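Local coordinates for possible thiamine biosynthesis enzyme (Candida albicans, PDB 2X7P), which is of unproven function but is a solute-binding-type protein, possibly linked to thiamine biosynthesis, that probably binds a small ligand between two lobes, at residues G72-F77 against T198-W203; V95-L100 against K260-N265; V19-E24 against I46-V51. The protein carries 1 engineered substitution. One frame throughout, in Å; residues are numbered along the deposited sequence.

Contact 1 (G72-F77 against T198-W203); sequences GLTEAF and TPWSSW. With AE3 (2-(2-ethoxyethoxy)ethanol), chain F.
Leu73 lays its CD2 methyl over one face of the Trp203 indole, 4.1 Å from the centroid of the five-membered ring and 20° off the ring normal, a CH-pi contact. The leucine side chain sets out away from the facing segment, although its CB still borders Ser202 O; with CG anti to the carbonyl carbon, its end comes nearer and meets the ring. At the rim of the same indole, near its plane, C5 of the bound 2-(2-ethoxyethoxy)ethanol lies 3.4 Å from Trp203 CZ2; Ser202 OG is in plane at the edge as well, and the Phe26 ring meets the indole at an inclined angle. Leu73 CD1 touches C1 of the same molecule at 3.6 Å, so leucine and tryptophan both border this bound molecule, consistent with a ligand pocket. The other indole, Trp200, carries Thr198 CB and Pro199 CD on one face. Its NE1 donates a weak bond to Glu75 OE1 (2.9 Å), bent to 128° at the hydrogen, with the carboxylate plane 47° from the ring. Glu75 CB also packs against Trp200 CZ2 at 3.6 Å.

Between the two indoles the backbones meet where strand 69-73 passes into helix 74-82 and a loop enters strand 203-208. Leu73 and Trp203 form an antiparallel non-hydrogen-bonded pair in the mixed sheet of a periplasmic-binding-protein-like lobe, and Leu73 is also the N-cap residue of the helix. Thr74 N, in the first turn, donates to Ser202 O at 2.9 Å. Thr74 OG1, placed beside its own backbone N, gives a second bond to Ser201 O (2.7 Å), approaching from above that carbonyl's plane. Two successive carbonyls of the loop are thus gripped by one threonine. The hydroxyls of Ser201 and Ser202 turn to Lys96 O and Ser97 O, tying the loop to a third segment.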
loop_
_atom_site.group_PDB
_atom_site.type_symbol
_atom_site.label_atom_id
_atom_site.label_comp_id
_atom_site.label_asym_id
_atom_site.label_seq_id
_atom_site.Cartn_x
_atom_site.Cartn_y
_atom_site.Cartn_z
ATOM N N GLY A 72 1.475 5.433 0.116
ATOM C CA GLY A 72 0.503 4.395 -0.170
ATOM C C GLY A 72 1.135 3.076 -0.573
ATOM O O GLY A 72 2.331 2.862 -0.373
ATOM N N LEU A 73 0.324 2.191 -1.144
ATOM C CA LEU A 73 0.786 0.868 -1.546
ATOM C C LEU A 73 1.824 0.943 -2.662
ATOM O O LEU A 73 1.730 1.782 -3.558
ATOM C CB LEU A 73 -0.392 -0.008 -1.973
ATOM C CG LEU A 73 -1.426 -0.299 -0.885
ATOM C CD1 LEU A 73 -2.519 -1.214 -1.414
ATOM C CD2 LEU A 73 -0.758 -0.910 0.336
ATOM N N THR A 74 2.808 0.051 -2.599
ATOM C CA THR A 74 3.920 0.050 -3.543
ATOM C C THR A 74 3.481 -0.208 -4.982
ATOM O O THR A 74 3.868 0.524 -5.894
ATOM C CB THR A 74 4.978 -1.001 -3.153
ATOM O OG1 THR A 74 5.451 -0.737 -1.827
ATOM C CG2 THR A 74 6.149 -0.968 -4.123
ATOM N N GLU A 75 2.679 -1.249 -5.182
ATOM C CA GLU A 75 2.275 -1.652 -6.525
ATOM C C GLU A 75 1.515 -0.548 -7.255
ATOM O O GLU A 75 1.495 -0.507 -8.484
ATOM C CB GLU A 75 1.440 -2.937 -6.488
ATOM C CG GLU A 75 0.040 -2.777 -5.910
ATOM C CD GLU A 75 0.003 -2.916 -4.400
ATOM O OE1 GLU A 75 1.073 -2.826 -3.762
ATOM O OE2 GLU A 75 -1.100 -3.122 -3.852
ATOM N N ALA A 76 0.894 0.345 -6.492
ATOM C CA ALA A 76 0.142 1.451 -7.072
ATOM C C ALA A 76 1.066 2.436 -7.779
ATOM O O ALA A 76 0.807 2.842 -8.912
ATOM C CB ALA A 76 -0.668 2.161 -6.000
ATOM N N PHE A 77 2.147 2.813 -7.104
ATOM C CA PHE A 77 3.087 3.787 -7.645
ATOM C C PHE A 77 4.015 3.173 -8.689
ATOM O O PHE A 77 4.437 3.847 -9.626
ATOM C CB PHE A 77 3.898 4.431 -6.519
ATOM C CG PHE A 77 3.062 5.195 -5.533
ATOM C CD1 PHE A 77 2.747 6.524 -5.755
ATOM C CD2 PHE A 77 2.589 4.582 -4.384
ATOM C CE1 PHE A 77 1.976 7.230 -4.850
ATOM C CE2 PHE A 77 1.817 5.283 -3.475
ATOM C CZ PHE A 77 1.511 6.608 -3.709
ATOM N N THR A 198 2.229 -10.359 -0.394
ATOM C CA THR A 198 2.729 -9.658 -1.568
ATOM C C THR A 198 4.224 -9.912 -1.707
ATOM O O THR A 198 4.960 -9.851 -0.723
ATOM C CB THR A 198 2.485 -8.141 -1.473
ATOM O OG1 THR A 198 3.143 -7.620 -0.311
ATOM C CG2 THR A 198 0.996 -7.841 -1.386
ATOM N N PRO A 199 4.677 -10.205 -2.934
ATOM C CA PRO A 199 6.100 -10.451 -3.195
ATOM C C PRO A 199 6.953 -9.248 -2.815
ATOM O O PRO A 199 8.137 -9.397 -2.512
ATOM C CB PRO A 199 6.143 -10.660 -4.712
ATOM C CG PRO A 199 4.765 -11.091 -5.080
ATOM C CD PRO A 199 3.854 -10.359 -4.145
ATOM N N TRP A 200 6.344 -8.067 -2.828
ATOM C CA TRP A 200 7.057 -6.819 -2.582
ATOM C C TRP A 200 6.763 -6.262 -1.194
ATOM O O TRP A 200 5.906 -6.774 -0.475
ATOM C CB TRP A 200 6.656 -5.786 -3.633
ATOM C CG TRP A 200 5.170 -5.618 -3.747
ATOM C CD1 TRP A 200 4.368 -4.846 -2.957
ATOM C CD2 TRP A 200 4.304 -6.247 -4.700
ATOM N NE1 TRP A 200 3.060 -4.951 -3.361
ATOM C CE2 TRP A 200 2.994 -5.806 -4.431
ATOM C CE3 TRP A 200 4.512 -7.138 -5.758
ATOM C CZ2 TRP A 200 1.896 -6.224 -5.180
ATOM C CZ3 TRP A 200 3.420 -7.552 -6.500
ATOM C CH2 TRP A 200 2.129 -7.096 -6.207
ATOM N N SER A 201 7.483 -5.207 -0.823
ATOM C CA SER A 201 7.188 -4.472 0.401
ATOM C C SER A 201 5.887 -3.700 0.214
ATOM O O SER A 201 5.594 -3.224 -0.881
ATOM C CB SER A 201 8.332 -3.520 0.751
ATOM O OG SER A 201 9.532 -4.234 0.996
ATOM N N SER A 202 5.113 -3.573 1.287
ATOM C CA SER A 202 3.751 -3.052 1.194
ATOM C C SER A 202 3.639 -1.546 0.928
ATOM O O SER A 202 2.916 -1.130 0.023
ATOM C CB SER A 202 2.950 -3.432 2.443
ATOM O OG SER A 202 3.617 -3.025 3.623
ATOM N N TRP A 203 4.343 -0.734 1.710
ATOM C CA TRP A 203 4.193 0.720 1.622
ATOM C C TRP A 203 5.473 1.444 1.207
ATOM O O TRP A 203 6.577 1.021 1.550
ATOM C CB TRP A 203 3.694 1.285 2.954
ATOM C CG TRP A 203 2.336 0.798 3.341
ATOM C CD1 TRP A 203 2.006 -0.456 3.767
ATOM C CD2 TRP A 203 1.122 1.558 3.355
ATOM N NE1 TRP A 203 0.661 -0.526 4.036
ATOM C CE2 TRP A 203 0.095 0.699 3.793
ATOM C CE3 TRP A 203 0.803 2.882 3.036
ATOM C CZ2 TRP A 203 -1.226 1.119 3.921
ATOM C CZ3 TRP A 203 -0.510 3.297 3.164
ATOM C CH2 TRP A 203 -1.508 2.418 3.602
HETATM C C1 AE3 F . -5.325 1.077 -1.652
HETATM C C2 AE3 F . -4.763 1.708 -0.383
HETATM O O2 AE3 F . -5.093 0.911 0.753
HETATM C C3 AE3 F . -4.434 1.408 1.915
HETATM C C4 AE3 F . -4.857 0.647 3.166
HETATM O O3 AE3 F . -4.684 -0.756 2.982
HETATM C C5 AE3 F . -3.614 -1.253 3.782
HETATM C C6 AE3 F . -4.155 -1.919 5.039
HETATM O O4 AE3 F . -5.394 -2.570 4.744
#

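Contact 2 (V95-L100 against K260-N265); sequences VKSPLL and KTVEFN. With GOL (glycerol), chain E.
Lys96 and Glu263 run side by side and point the same way, the aliphatic part of the lysine lying along the carboxylate: Lys96 CD is 3.6 Å from Glu263 OE2. Both chains start with CG anti to the backbone N, which carries them out together to the protein surface. Their charged ends stay 4.5 Å apart, Lys96 NZ to Glu263 OE1, beyond a salt bridge, so any attraction is probably modest. Val95 points away from the facing segment, yet its CG2 meets Phe264 CD1 at 3.7 Å, the two side chains crossing obliquely. That ring has Val262 CG1 over one face, while Tyr94 and Tyr233 meet it edge-to-face.

Between these two groups three hydrogen bonds join the segments. Glu263 O accepts from both Lys96 N (2.9 Å) and Ser97 N (3.3 Å), the latter in the carbonyl plane on a lone pair. Ser97 answers with its hydroxyl: OG, set between its own N and carbonyl carbon by chi1 57°, receives Glu263 N at 2.9 Å, nearly straight at 172°. Farther along, a glycerol, probably from the crystallisation liquor, bridges the two segments, taking Leu100 N on its O2 and giving a hydrogen bond from O3 to Thr261 OG1. A water adds bonds to Pro98 O and Thr261 O.

Segment 95-100 joins strand 88-95 of one sheet to strand 100-106 of the other, flanked by the loop that follows helix 252-259; such a connection between two separate sheets is consistent with the interlobe hinge of a periplasmic-binding-protein fold.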
loop_
_atom_site.group_PDB
_atom_site.type_symbol
_atom_site.label_atom_id
_atom_site.label_comp_id
_atom_site.label_asym_id
_atom_site.label_seq_id
_atom_site.Cartn_x
_atom_site.Cartn_y
_atom_site.Cartn_z
ATOM N N VAL A 95 7.198 0.788 4.524
ATOM C CA VAL A 95 7.038 -0.474 5.236
ATOM C C VAL A 95 7.803 -1.588 4.528
ATOM O O VAL A 95 7.530 -1.903 3.370
ATOM C CB VAL A 95 5.557 -0.872 5.368
ATOM C CG1 VAL A 95 5.434 -2.253 5.991
ATOM C CG2 VAL A 95 4.803 0.160 6.191
ATOM N N LYS A 96 8.761 -2.178 5.234
ATOM C CA LYS A 96 9.612 -3.214 4.663
ATOM C C LYS A 96 8.872 -4.544 4.538
ATOM O O LYS A 96 9.079 -5.293 3.583
ATOM C CB LYS A 96 10.879 -3.382 5.504
ATOM C CG LYS A 96 11.888 -4.365 4.935
ATOM C CD LYS A 96 13.162 -4.380 5.766
ATOM C CE LYS A 96 14.179 -5.365 5.210
ATOM N NZ LYS A 96 13.666 -6.762 5.228
ATOM N N SER A 97 8.009 -4.832 5.507
ATOM C CA SER A 97 7.238 -6.069 5.502
ATOM C C SER A 97 6.147 -6.032 4.434
ATOM O O SER A 97 5.633 -4.964 4.103
ATOM C CB SER A 97 6.628 -6.328 6.882
ATOM O OG SER A 97 5.823 -5.238 7.297
ATOM N N PRO A 98 5.792 -7.207 3.891
ATOM C CA PRO A 98 4.790 -7.311 2.825
ATOM C C PRO A 98 3.367 -7.168 3.356
ATOM O O PRO A 98 3.151 -7.189 4.568
ATOM C CB PRO A 98 5.002 -8.729 2.296
ATOM C CG PRO A 98 5.498 -9.486 3.475
ATOM C CD PRO A 98 6.349 -8.521 4.255
ATOM N N LEU A 99 2.408 -7.024 2.446
ATOM C CA LEU A 99 1.005 -6.924 2.823
ATOM C C LEU A 99 0.357 -8.301 2.761
ATOM O O LEU A 99 0.594 -9.064 1.825
ATOM C CB LEU A 99 0.268 -5.956 1.895
ATOM C CG LEU A 99 -1.082 -5.438 2.396
ATOM C CD1 LEU A 99 -0.882 -4.526 3.595
ATOM C CD2 LEU A 99 -1.830 -4.711 1.290
ATOM N N LEU A 100 -0.458 -8.617 3.761
ATOM C CA LEU A 100 -1.122 -9.914 3.819
ATOM C C LEU A 100 -2.524 -9.852 3.223
ATOM O O LEU A 100 -3.418 -9.217 3.781
ATOM C CB LEU A 100 -1.185 -10.424 5.261
ATOM C CG LEU A 100 -1.860 -11.783 5.467
ATOM C CD1 LEU A 100 -1.178 -12.856 4.632
ATOM C CD2 LEU A 100 -1.859 -12.163 6.939
ATOM N N LYS A 260 2.599 -7.429 15.369
ATOM C CA LYS A 260 3.478 -8.592 15.291
ATOM C C LYS A 260 3.881 -8.907 13.853
ATOM O O LYS A 260 4.862 -9.612 13.617
ATOM C CB LYS A 260 2.800 -9.817 15.909
ATOM C CG LYS A 260 2.701 -9.794 17.425
ATOM C CD LYS A 260 1.906 -10.989 17.929
ATOM C CE LYS A 260 2.014 -11.141 19.436
ATOM N NZ LYS A 260 3.398 -11.495 19.857
ATOM N N THR A 261 3.122 -8.384 12.896
ATOM C CA THR A 261 3.325 -8.718 11.491
ATOM C C THR A 261 3.970 -7.583 10.704
ATOM O O THR A 261 4.422 -7.781 9.578
ATOM C CB THR A 261 1.991 -9.075 10.808
ATOM O OG1 THR A 261 1.185 -7.897 10.686
ATOM C CG2 THR A 261 1.238 -10.122 11.616
ATOM N N VAL A 262 4.007 -6.394 11.295
ATOM C CA VAL A 262 4.473 -5.210 10.580
ATOM C C VAL A 262 5.893 -4.794 10.950
ATOM O O VAL A 262 6.249 -4.723 12.125
ATOM C CB VAL A 262 3.526 -4.014 10.797
ATOM C CG1 VAL A 262 4.138 -2.742 10.230
ATOM C CG2 VAL A 262 2.175 -4.293 10.160
ATOM N N GLU A 263 6.697 -4.521 9.928
ATOM C CA GLU A 263 8.039 -3.992 10.122
ATOM C C GLU A 263 8.245 -2.749 9.268
ATOM O O GLU A 263 8.394 -2.841 8.050
ATOM C CB GLU A 263 9.096 -5.038 9.767
ATOM C CG GLU A 263 10.520 -4.513 9.848
ATOM C CD GLU A 263 11.542 -5.490 9.304
ATOM O OE1 GLU A 263 11.150 -6.605 8.901
ATOM O OE2 GLU A 263 12.741 -5.141 9.279
ATOM N N PHE A 264 8.244 -1.585 9.908
ATOM C CA PHE A 264 8.504 -0.337 9.204
ATOM C C PHE A 264 9.976 -0.253 8.815
ATOM O O PHE A 264 10.817 -0.950 9.382
ATOM C CB PHE A 264 8.114 0.864 10.067
ATOM C CG PHE A 264 6.644 0.945 10.366
ATOM C CD1 PHE A 264 5.778 1.562 9.479
ATOM C CD2 PHE A 264 6.128 0.405 11.532
ATOM C CE1 PHE A 264 4.425 1.639 9.748
ATOM C CE2 PHE A 264 4.777 0.479 11.808
ATOM C CZ PHE A 264 3.924 1.096 10.915
ATOM N N ASN A 265 10.280 0.596 7.840
ATOM C CA ASN A 265 11.654 0.779 7.390
ATOM C C ASN A 265 12.423 1.729 8.302
ATOM O O ASN A 265 12.436 2.940 8.083
ATOM C CB ASN A 265 11.681 1.292 5.950
ATOM C CG ASN A 265 13.091 1.474 5.423
ATOM O OD1 ASN A 265 14.049 0.939 5.981
ATOM N ND2 ASN A 265 13.224 2.230 4.340
HETATM C C1 GOL E . -0.758 -5.701 7.727
HETATM O O1 GOL E . -2.091 -5.263 8.002
HETATM C C2 GOL E . -0.797 -7.055 7.017
HETATM O O2 GOL E . -1.511 -6.927 5.786
HETATM C C3 GOL E . 0.633 -7.512 6.731
HETATM O O3 GOL E . 1.346 -7.630 7.964
HETATM O O HOH W 1 3.638 -8.882 7.141
#

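Contact 3 (V19-E24 against I46-V51). With AE3 (2-(2-ethoxyethoxy)ethanol), chain F.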
loop_
_atom_site.group_PDB
_atom_site.type_symbol
_atom_site.label_atom_id
_atom_site.label_comp_id
_atom_site.label_asym_id
_atom_site.label_seq_id
_atom_site.Cartn_x
_atom_site.Cartn_y
_atom_site.Cartn_z
ATOM N N VAL A 19 1.274 16.517 3.041
ATOM C CA VAL A 19 1.464 15.072 2.979
ATOM C C VAL A 19 0.137 14.323 2.979
ATOM O O VAL A 19 -0.614 14.370 3.953
ATOM C CB VAL A 19 2.330 14.568 4.149
ATOM C CG1 VAL A 19 2.481 13.057 4.084
ATOM C CG2 VAL A 19 3.691 15.249 4.133
ATOM N N ALA A 20 -0.144 13.631 1.880
ATOM C CA ALA A 20 -1.358 12.834 1.762
ATOM C C ALA A 20 -1.115 11.417 2.271
ATOM O O ALA A 20 -0.340 10.663 1.684
ATOM C CB ALA A 20 -1.839 12.807 0.321
ATOM N N TYR A 21 -1.778 11.061 3.366
ATOM C CA TYR A 21 -1.609 9.743 3.963
ATOM C C TYR A 21 -2.929 8.985 4.008
ATOM O O TYR A 21 -3.985 9.533 3.692
ATOM C CB TYR A 21 -1.037 9.868 5.377
ATOM C CG TYR A 21 -2.043 10.346 6.399
ATOM C CD1 TYR A 21 -2.391 11.687 6.486
ATOM C CD2 TYR A 21 -2.651 9.454 7.272
ATOM C CE1 TYR A 21 -3.311 12.128 7.417
ATOM C CE2 TYR A 21 -3.572 9.885 8.207
ATOM C CZ TYR A 21 -3.900 11.222 8.275
ATOM O OH TYR A 21 -4.818 11.656 9.205
ATOM N N ILE A 22 -2.861 7.720 4.405
ATOM C CA ILE A 22 -4.050 6.887 4.530
ATOM C C ILE A 22 -4.299 6.548 5.994
ATOM O O ILE A 22 -3.430 5.985 6.659
ATOM C CB ILE A 22 -3.914 5.590 3.710
ATOM C CG1 ILE A 22 -3.664 5.919 2.237
ATOM C CG2 ILE A 22 -5.155 4.727 3.869
ATOM C CD1 ILE A 22 -3.447 4.705 1.363
ATOM N N PRO A 23 -5.491 6.898 6.501
ATOM C CA PRO A 23 -5.859 6.689 7.907
ATOM C C PRO A 23 -5.935 5.210 8.272
ATOM O O PRO A 23 -7.027 4.663 8.425
ATOM C CB PRO A 23 -7.247 7.330 8.005
ATOM C CG PRO A 23 -7.780 7.297 6.615
ATOM C CD PRO A 23 -6.591 7.494 5.725
ATOM N N GLU A 24 -4.775 4.578 8.409
ATOM C CA GLU A 24 -4.694 3.169 8.766
ATOM C C GLU A 24 -3.731 2.974 9.928
ATOM O O GLU A 24 -3.086 3.921 10.376
ATOM C CB GLU A 24 -4.228 2.342 7.566
ATOM C CG GLU A 24 -5.332 1.958 6.598
ATOM C CD GLU A 24 -6.210 0.843 7.132
ATOM O OE1 GLU A 24 -5.978 0.394 8.274
ATOM O OE2 GLU A 24 -7.131 0.411 6.408
ATOM N N ILE A 46 4.099 20.915 8.147
ATOM C CA ILE A 46 3.376 19.840 7.478
ATOM C C ILE A 46 1.862 20.000 7.575
ATOM O O ILE A 46 1.320 20.257 8.651
ATOM C CB ILE A 46 3.765 18.462 8.049
ATOM C CG1 ILE A 46 5.285 18.288 8.042
ATOM C CG2 ILE A 46 3.093 17.349 7.261
ATOM C CD1 ILE A 46 5.898 18.323 6.662
ATOM N N GLU A 47 1.187 19.845 6.441
ATOM C CA GLU A 47 -0.269 19.846 6.402
ATOM C C GLU A 47 -0.770 18.497 5.901
ATOM O O GLU A 47 -0.871 18.271 4.694
ATOM C CB GLU A 47 -0.788 20.967 5.499
ATOM C CG GLU A 47 -2.301 20.986 5.343
ATOM C CD GLU A 47 -2.781 22.086 4.415
ATOM O OE1 GLU A 47 -1.954 22.933 4.017
ATOM O OE2 GLU A 47 -3.986 22.103 4.087
ATOM N N PHE A 48 -1.077 17.600 6.831
ATOM C CA PHE A 48 -1.519 16.255 6.478
ATOM C C PHE A 48 -2.893 16.256 5.817
ATOM O O PHE A 48 -3.808 16.950 6.259
ATOM C CB PHE A 48 -1.525 15.347 7.710
ATOM C CG PHE A 48 -0.155 15.040 8.241
ATOM C CD1 PHE A 48 0.607 14.025 7.685
ATOM C CD2 PHE A 48 0.376 15.769 9.292
ATOM C CE1 PHE A 48 1.868 13.740 8.169
ATOM C CE2 PHE A 48 1.637 15.489 9.782
ATOM C CZ PHE A 48 2.384 14.473 9.219
ATOM N N VAL A 49 -3.024 15.471 4.752
ATOM C CA VAL A 49 -4.288 15.343 4.038
ATOM C C VAL A 49 -4.783 13.902 4.088
ATOM O O VAL A 49 -4.247 13.028 3.406
ATOM C CB VAL A 49 -4.153 15.784 2.568
ATOM C CG1 VAL A 49 -5.461 15.563 1.823
ATOM C CG2 VAL A 49 -3.725 17.241 2.488
ATOM N N LYS A 50 -5.805 13.662 4.903
ATOM C CA LYS A 50 -6.373 12.327 5.050
ATOM C C LYS A 50 -6.999 11.851 3.744
ATOM O O LYS A 50 -7.829 12.542 3.155
ATOM C CB LYS A 50 -7.419 12.314 6.167
ATOM C CG LYS A 50 -8.013 10.945 6.446
ATOM C CD LYS A 50 -9.121 11.030 7.484
ATOM C CE LYS A 50 -8.620 11.645 8.782
ATOM N NZ LYS A 50 -9.702 11.755 9.800
ATOM N N VAL A 51 -6.595 10.666 3.294
ATOM C CA VAL A 51 -7.112 10.103 2.053
ATOM C C VAL A 51 -7.604 8.674 2.259
ATOM O O VAL A 51 -6.854 7.720 2.060
ATOM C CB VAL A 51 -6.044 10.115 0.942
ATOM C CG1 VAL A 51 -6.627 9.593 -0.363
ATOM C CG2 VAL A 51 -5.487 11.517 0.757
HETATM C C1 AE3 F . -5.325 1.077 -1.652
HETATM C C2 AE3 F . -4.763 1.708 -0.383
HETATM O O2 AE3 F . -5.093 0.911 0.753
HETATM C C3 AE3 F . -4.434 1.408 1.915
HETATM C C4 AE3 F . -4.857 0.647 3.166
HETATM O O3 AE3 F . -4.684 -0.756 2.982
HETATM C C5 AE3 F . -3.614 -1.253 3.782
HETATM C C6 AE3 F . -4.155 -1.919 5.039
HETATM O O4 AE3 F . -5.394 -2.570 4.744
#
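Tyr21 and Phe48 meet in an offset edge-to-face pair, the edge of Phe48 directed at the face of Tyr21, with centroids 5.9 Å apart and planes at 88°. The fit is extended by Phe48 CB, which lies 3.7 Å from Tyr21 CE1. Tyr21 reaches this place because chi1 of 75° sets CG between backbone N and carbonyl carbon and swings the ring over the neighbouring strand. Phe48 also lies side by side with Val19, both pointing the same way, with Val19 CB 4.0 Å from Phe48 CD1. Ile46 CG2 sits over one face of the same ring and touches Val19 CG2 at 3.8 Å; a valine, an isoleucine and a phenylalanine therefore pack together in a compact apolar cluster, with Phe222 of helix 216-234 touching Val19 and Ile46.

The backbones beneath are neighbouring parallel strands, 19-21 and 49-50, with Ala20 paired to Val49 and Tyr21 to Lys50. Strand 49-50 is an edge strand of its sheet within this chain, and the chain between the two strands is largely helical, the beta-alpha-beta connection expected in a lobe of this fold. Val49 N donates to Val19 O at 2.8 Å, Tyr21 N to Val49 O, and Val51 N to Tyr21 O, completing the parallel ladder.

On the face bearing Ala20 and Val49, the small Ala20 methyl allows Val51 CG2 to close in to 3.9 Å, and Leu58 of helix 55-63 covers both. On the face bearing Tyr21 and Lys50, the Pro23 ring crosses the lysine chain at about a right angle, bringing Pro23 CG to Lys50 CG at 3.7 Å. Pro23 is the centre of an inverse gamma turn whose flanking residues, Ile22 and Glu24, both touch the bound 2-(2-ethoxyethoxy)ethanol, Ile22 CD1 reaching its C3 at 3.5 Å.

In the fold
Contact 1 is the most buried of the three, its centre about 5 Å from that of the chain, whereas contacts 2 and 3 are partly buried, at about 11 and 14 Å. Contacts 1 and 3 belong to the same mixed sheet, through its neighbouring strands 69-73 and 19-21, and both border the same 2-(2-ethoxyethoxy)ethanol; Ile22 packs against Trp203 between them. Contact 2 touches contact 1 through the two serine hydroxyls of the loop 198-203, but stays about 8 Å from contact 3 at the nearest atoms. The chemistry follows position: indoles and buried hydroxyls in contact 1, mainly polar bonds with water and glycerol in contact 2, strand pairing with apolar clustering in contact 3.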